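Local coordinates for hemolysin-related protein (Vibrio cholerae serotype O1, PDB 6MLT), which probably helps Vibrio cholerae biofilms adhere to surfaces, as a secreted, metal-binding matrix protein that carries a carbohydrate-binding lectin domain, at residues N574-N579 with S602-T607; F223-N228 with Q277-F282. All blocks are in the same frame, centred on the assembly; numbering follows the deposited sequence.

Interaction 1: N574-N579 with S602-T607; sequences NQYAFN and SFRSAT
Three groups converge on the carbonyl oxygen of Tyr-576. Arg-604 NH1 reaches Tyr-576 O at 3.4 Å, a long, weak bond with the oxygen at the edge of the guanidinium; Tyr-523 OH is a second partner, and the third, Phe-578 N, weakly closes an inverse gamma turn centred on Ala-577. The firmer link is between backbones: Arg-604 N donates to Phe-578 O at 2.8 Å. The arginine chain bends at chi3 (-75°), which turns NH1 back over the turn, 3.7 Å from Ala-577 CA. The guanidinium plane stands 51° from that of the Tyr-576 ring, whose CE1 lies 3.8 Å from NH1. NE and NH2 are engaged by Gln-277 O and Ser-224 O, so each guanidinium nitrogen has a carbonyl partner, and the bonds of NE and NH2 do most to set its rotation. The Phe-603 ring places CE1 over a face of the guanidinium, and Asn-579 CB sits over one face of that ring, 3.9 Å from the centroid, in a CH-pi contact. CG of Asn-579 lies between backbone N and carbonyl carbon (chi1 74°), bringing ND2 within 3.6 Å of Phe-603 CE2, with the amide tilted against the ring. Phe-578 presents its ring edge to Ser-605 O, CE2 at 3.6 Å. Both segments are irregular C-terminal chain that fills the centre of a beta-propeller, bonded to the innermost strands of its blades.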
loop_
_atom_site.group_PDB
_atom_site.type_symbol
_atom_site.label_atom_id
_atom_site.label_comp_id
_atom_site.label_asym_id
_atom_site.label_seq_id
_atom_site.Cartn_x
_atom_site.Cartn_y
_atom_site.Cartn_z
ATOM N N ASN A 574 12.867 -2.166 -2.378
ATOM C CA ASN A 574 13.588 -2.473 -3.602
ATOM C C ASN A 574 13.418 -1.424 -4.691
ATOM O O ASN A 574 14.102 -1.511 -5.718
ATOM C CB ASN A 574 13.134 -3.831 -4.135
ATOM C CG ASN A 574 11.731 -3.787 -4.670
ATOM O OD1 ASN A 574 10.787 -3.487 -3.934
ATOM N ND2 ASN A 574 11.580 -4.051 -5.954
ATOM N N GLN A 575 12.543 -0.441 -4.497
ATOM C CA GLN A 575 12.317 0.591 -5.498
ATOM C C GLN A 575 11.730 1.809 -4.804
ATOM O O GLN A 575 11.267 1.740 -3.665
ATOM C CB GLN A 575 11.401 0.089 -6.626
ATOM C CG GLN A 575 9.994 -0.277 -6.191
ATOM C CD GLN A 575 9.150 -0.860 -7.310
ATOM O OE1 GLN A 575 9.669 -1.470 -8.251
ATOM N NE2 GLN A 575 7.842 -0.695 -7.201
ATOM N N TYR A 576 11.755 2.932 -5.513
ATOM C CA TYR A 576 11.270 4.184 -4.941
ATOM C C TYR A 576 9.769 4.136 -4.685
ATOM O O TYR A 576 9.280 4.708 -3.702
ATOM C CB TYR A 576 11.627 5.332 -5.884
ATOM C CG TYR A 576 11.309 6.698 -5.357
ATOM C CD1 TYR A 576 10.070 7.270 -5.588
ATOM C CD2 TYR A 576 12.253 7.430 -4.646
ATOM C CE1 TYR A 576 9.767 8.528 -5.118
ATOM C CE2 TYR A 576 11.958 8.702 -4.168
ATOM C CZ TYR A 576 10.715 9.236 -4.413
ATOM O OH TYR A 576 10.399 10.486 -3.948
ATOM N N ALA A 577 9.023 3.473 -5.568
ATOM C CA ALA A 577 7.573 3.316 -5.425
ATOM C C ALA A 577 7.246 2.021 -4.679
ATOM O O ALA A 577 6.525 1.144 -5.157
ATOM C CB ALA A 577 6.906 3.346 -6.796
ATOM N N PHE A 578 7.785 1.925 -3.468
ATOM C CA PHE A 578 7.663 0.713 -2.672
ATOM C C PHE A 578 6.319 0.670 -1.952
ATOM O O PHE A 578 5.914 1.649 -1.319
ATOM C CB PHE A 578 8.794 0.630 -1.648
ATOM C CG PHE A 578 8.666 -0.542 -0.732
ATOM C CD1 PHE A 578 9.048 -1.802 -1.149
ATOM C CD2 PHE A 578 8.120 -0.396 0.533
ATOM C CE1 PHE A 578 8.913 -2.888 -0.311
ATOM C CE2 PHE A 578 7.980 -1.483 1.373
ATOM C CZ PHE A 578 8.372 -2.722 0.955
ATOM N N ASN A 579 5.644 -0.479 -2.025
ATOM C CA ASN A 579 4.403 -0.683 -1.280
ATOM C C ASN A 579 4.142 -2.166 -1.028
ATOM O O ASN A 579 2.991 -2.615 -1.078
ATOM C CB ASN A 579 3.217 -0.050 -2.018
ATOM C CG ASN A 579 2.792 -0.842 -3.239
ATOM O OD1 ASN A 579 3.609 -1.466 -3.906
ATOM N ND2 ASN A 579 1.497 -0.822 -3.531
ATOM N N SER A 602 -1.155 0.610 2.181
ATOM C CA SER A 602 -0.152 1.630 2.445
ATOM C C SER A 602 0.710 1.819 1.206
ATOM O O SER A 602 0.723 0.984 0.299
ATOM C CB SER A 602 0.734 1.263 3.644
ATOM O OG SER A 602 1.580 0.170 3.325
ATOM N N PHE A 603 1.442 2.930 1.187
ATOM C CA PHE A 603 2.354 3.240 0.096
ATOM C C PHE A 603 3.514 4.038 0.672
ATOM O O PHE A 603 3.308 5.058 1.336
ATOM C CB PHE A 603 1.636 4.013 -1.016
ATOM C CG PHE A 603 2.177 3.735 -2.389
ATOM C CD1 PHE A 603 3.340 4.352 -2.823
ATOM C CD2 PHE A 603 1.532 2.848 -3.243
ATOM C CE1 PHE A 603 3.845 4.093 -4.079
ATOM C CE2 PHE A 603 2.038 2.589 -4.504
ATOM C CZ PHE A 603 3.195 3.209 -4.922
ATOM N N ARG A 604 4.729 3.541 0.428
ATOM C CA ARG A 604 5.961 4.069 1.013
ATOM C C ARG A 604 5.930 4.018 2.541
ATOM O O ARG A 604 6.459 4.893 3.224
ATOM C CB ARG A 604 6.257 5.479 0.486
ATOM C CG ARG A 604 7.034 5.441 -0.855
ATOM C CD ARG A 604 7.203 6.822 -1.481
ATOM N NE ARG A 604 5.958 7.297 -2.088
ATOM C CZ ARG A 604 5.660 7.213 -3.379
ATOM N NH1 ARG A 604 6.507 6.675 -4.247
ATOM N NH2 ARG A 604 4.503 7.683 -3.809
ATOM N N SER A 605 5.341 2.952 3.078
ATOM C CA SER A 605 5.461 2.596 4.485
ATOM C C SER A 605 6.294 1.328 4.641
ATOM O O SER A 605 6.134 0.368 3.876
ATOM C CB SER A 605 4.091 2.367 5.129
ATOM O OG SER A 605 4.260 1.848 6.434
ATOM N N ALA A 606 7.164 1.322 5.647
ATOM C CA ALA A 606 7.965 0.154 5.981
ATOM C C ALA A 606 7.257 -0.813 6.921
ATOM O O ALA A 606 7.802 -1.885 7.207
ATOM C CB ALA A 606 9.290 0.592 6.619
ATOM N N THR A 607 6.071 -0.467 7.417
ATOM C CA THR A 607 5.439 -1.248 8.474
ATOM C C THR A 607 4.750 -2.477 7.894
ATOM O O THR A 607 3.866 -2.356 7.043
ATOM C CB THR A 607 4.427 -0.397 9.234
ATOM O OG1 THR A 607 5.077 0.764 9.761
ATOM C CG2 THR A 607 3.793 -1.200 10.389
#

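Interaction 2: F223-N228 with Q277-F282; sequences FSSVAN and QAVSSF. With NA (sodium ion), chain G.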
loop_
_atom_site.group_PDB
_atom_site.type_symbol
_atom_site.label_atom_id
_atom_site.label_comp_id
_atom_site.label_asym_id
_atom_site.label_seq_id
_atom_site.Cartn_x
_atom_site.Cartn_y
_atom_site.Cartn_z
ATOM N N PHE A 223 5.275 11.882 -8.587
ATOM C CA PHE A 223 5.041 10.559 -8.039
ATOM C C PHE A 223 3.602 10.398 -7.573
ATOM O O PHE A 223 2.911 11.364 -7.228
ATOM C CB PHE A 223 6.016 10.289 -6.893
ATOM C CG PHE A 223 7.450 10.253 -7.339
ATOM C CD1 PHE A 223 7.965 9.120 -7.942
ATOM C CD2 PHE A 223 8.274 11.355 -7.184
ATOM C CE1 PHE A 223 9.281 9.087 -8.374
ATOM C CE2 PHE A 223 9.590 11.322 -7.620
ATOM C CZ PHE A 223 10.088 10.183 -8.210
ATOM N N SER A 224 3.155 9.150 -7.584
ATOM C CA SER A 224 1.801 8.798 -7.226
ATOM C C SER A 224 1.828 7.628 -6.257
ATOM O O SER A 224 2.837 6.928 -6.109
ATOM C CB SER A 224 0.975 8.444 -8.471
ATOM O OG SER A 224 1.541 7.333 -9.143
ATOM N N SER A 225 0.700 7.459 -5.581
ATOM C CA SER A 225 0.442 6.377 -4.649
ATOM C C SER A 225 -0.929 5.810 -4.976
ATOM O O SER A 225 -1.822 6.538 -5.411
ATOM C CB SER A 225 0.446 6.869 -3.187
ATOM O OG SER A 225 1.653 7.528 -2.848
ATOM N N VAL A 226 -1.104 4.515 -4.746
ATOM C CA VAL A 226 -2.409 3.881 -4.862
ATOM C C VAL A 226 -2.814 3.413 -3.476
ATOM O O VAL A 226 -1.974 2.946 -2.698
ATOM C CB VAL A 226 -2.397 2.723 -5.884
ATOM C CG1 VAL A 226 -1.412 1.645 -5.481
ATOM C CG2 VAL A 226 -3.789 2.147 -6.058
ATOM N N ALA A 227 -4.094 3.570 -3.157
ATOM C CA ALA A 227 -4.604 3.220 -1.842
ATOM C C ALA A 227 -6.122 3.219 -1.908
ATOM O O ALA A 227 -6.724 3.724 -2.857
ATOM C CB ALA A 227 -4.122 4.192 -0.766
ATOM N N ASN A 228 -6.733 2.653 -0.875
ATOM C CA ASN A 228 -8.176 2.702 -0.707
ATOM C C ASN A 228 -8.502 3.817 0.276
ATOM O O ASN A 228 -8.120 3.750 1.451
ATOM C CB ASN A 228 -8.724 1.367 -0.217
ATOM C CG ASN A 228 -10.238 1.292 -0.326
ATOM O OD1 ASN A 228 -10.870 2.160 -0.932
ATOM N ND2 ASN A 228 -10.824 0.251 0.252
ATOM N N GLN A 277 4.220 11.488 -2.045
ATOM C CA GLN A 277 3.479 11.324 -0.809
ATOM C C GLN A 277 3.733 9.939 -0.242
ATOM O O GLN A 277 4.168 9.024 -0.948
ATOM C CB GLN A 277 1.959 11.471 -1.006
ATOM C CG GLN A 277 1.532 12.204 -2.242
ATOM C CD GLN A 277 1.749 11.415 -3.541
ATOM O OE1 GLN A 277 1.801 10.187 -3.553
ATOM N NE2 GLN A 277 1.888 12.136 -4.633
ATOM N N ALA A 278 3.447 9.807 1.049
ATOM C CA ALA A 278 3.260 8.520 1.699
ATOM C C ALA A 278 1.805 8.429 2.138
ATOM O O ALA A 278 1.206 9.432 2.538
ATOM C CB ALA A 278 4.205 8.350 2.897
ATOM N N VAL A 279 1.229 7.233 2.031
ATOM C CA VAL A 279 -0.176 6.999 2.346
ATOM C C VAL A 279 -0.241 5.803 3.283
ATOM O O VAL A 279 0.245 4.718 2.939
ATOM C CB VAL A 279 -1.008 6.740 1.078
ATOM C CG1 VAL A 279 -2.484 6.557 1.428
ATOM C CG2 VAL A 279 -0.805 7.873 0.069
ATOM N N SER A 280 -0.825 5.984 4.459
ATOM C CA SER A 280 -0.757 4.908 5.443
ATOM C C SER A 280 -1.756 5.161 6.565
ATOM O O SER A 280 -2.527 6.125 6.544
ATOM C CB SER A 280 0.660 4.777 5.998
ATOM O OG SER A 280 0.844 3.498 6.562
ATOM N N SER A 281 -1.747 4.251 7.538
ATOM C CA SER A 281 -2.553 4.377 8.753
ATOM C C SER A 281 -1.834 5.339 9.694
ATOM O O SER A 281 -1.071 4.945 10.578
ATOM C CB SER A 281 -2.765 3.014 9.406
ATOM O OG SER A 281 -3.417 2.118 8.528
ATOM N N PHE A 282 -2.077 6.634 9.477
ATOM C CA PHE A 282 -1.441 7.699 10.239
ATOM C C PHE A 282 -2.322 8.258 11.346
ATOM O O PHE A 282 -1.800 8.817 12.316
ATOM C CB PHE A 282 -1.082 8.877 9.327
ATOM C CG PHE A 282 0.030 8.613 8.354
ATOM C CD1 PHE A 282 1.302 8.313 8.798
ATOM C CD2 PHE A 282 -0.182 8.750 6.990
ATOM C CE1 PHE A 282 2.337 8.109 7.901
ATOM C CE2 PHE A 282 0.855 8.548 6.088
ATOM C CZ PHE A 282 2.112 8.233 6.550
HETATM NA NA NA G . -11.959 2.735 -2.981
#
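Two neighbouring blades of the beta-propeller meet here through their innermost strands, the first of each four-stranded antiparallel sheet. Strands 224-227 and 277-279 run nearly parallel, 10° apart, as inner strands do around a propeller axis. At 7.2 Å between axes they are too far apart to share backbone hydrogen bonds, so side chains bridge the gap. The Gln-277 amide makes the polar link by using both of its ends. Its NE2 donates to Phe-223 O at 2.9 Å with an N-H...O angle of 156°; the nitrogen stands above the carbonyl plane, although the acceptor lies close to the plane of the amide. Its OE1 accepts from Ser-225 OG at 2.8 Å, nearly in line with the glutamine C=O. Because NE2 donates and OE1 accepts, the two bonds define the orientation of the amide, and a flipped amide would lose both; Ser-240 OG gives NE2 a further partner in the blade of strand 224-227. The bend at chi2 (72°) brings the end of the side chain across to the facing strand. Further along, the contact turns apolar. Val-279 points at the other blade and divides its two methyls: CG1, anti to the backbone N, meets Ala-227 CB at 3.6 Å, while CG2 rests against Ser-225 CB, also at 3.6 Å. Just past strand 224-227 the chain enters an acidic metal-binding loop that leads to strand 236-241. A sodium ion is bound there by Asp-230, Asp-232, Lys-234 O and Glu-236, and Asn-228, whose CB bond points away from the facing segment, contributes OD1 at 2.4 Å from the metal.

Overall arrangement
Both interactions are buried in the core of the propeller, their centres 9 Å apart, and they touch directly. Interaction 2 joins two adjacent blades at their inner strands by an amide bridge and small apolar groups. Interaction 1 holds together irregular C-terminal chain inside the ring, mainly through backbone carbonyls, a guanidinium and aromatic rings. Segment 602-607 ties the two: Phe-603 N lies 2.8 Å from Val-279 O, a probable hydrogen bond, and the guanidinium of Arg-604 reaches both inner strands. Arg-604 thus meets both blades of interaction 2, and the Tyr-576 ring packs against that of Phe-223.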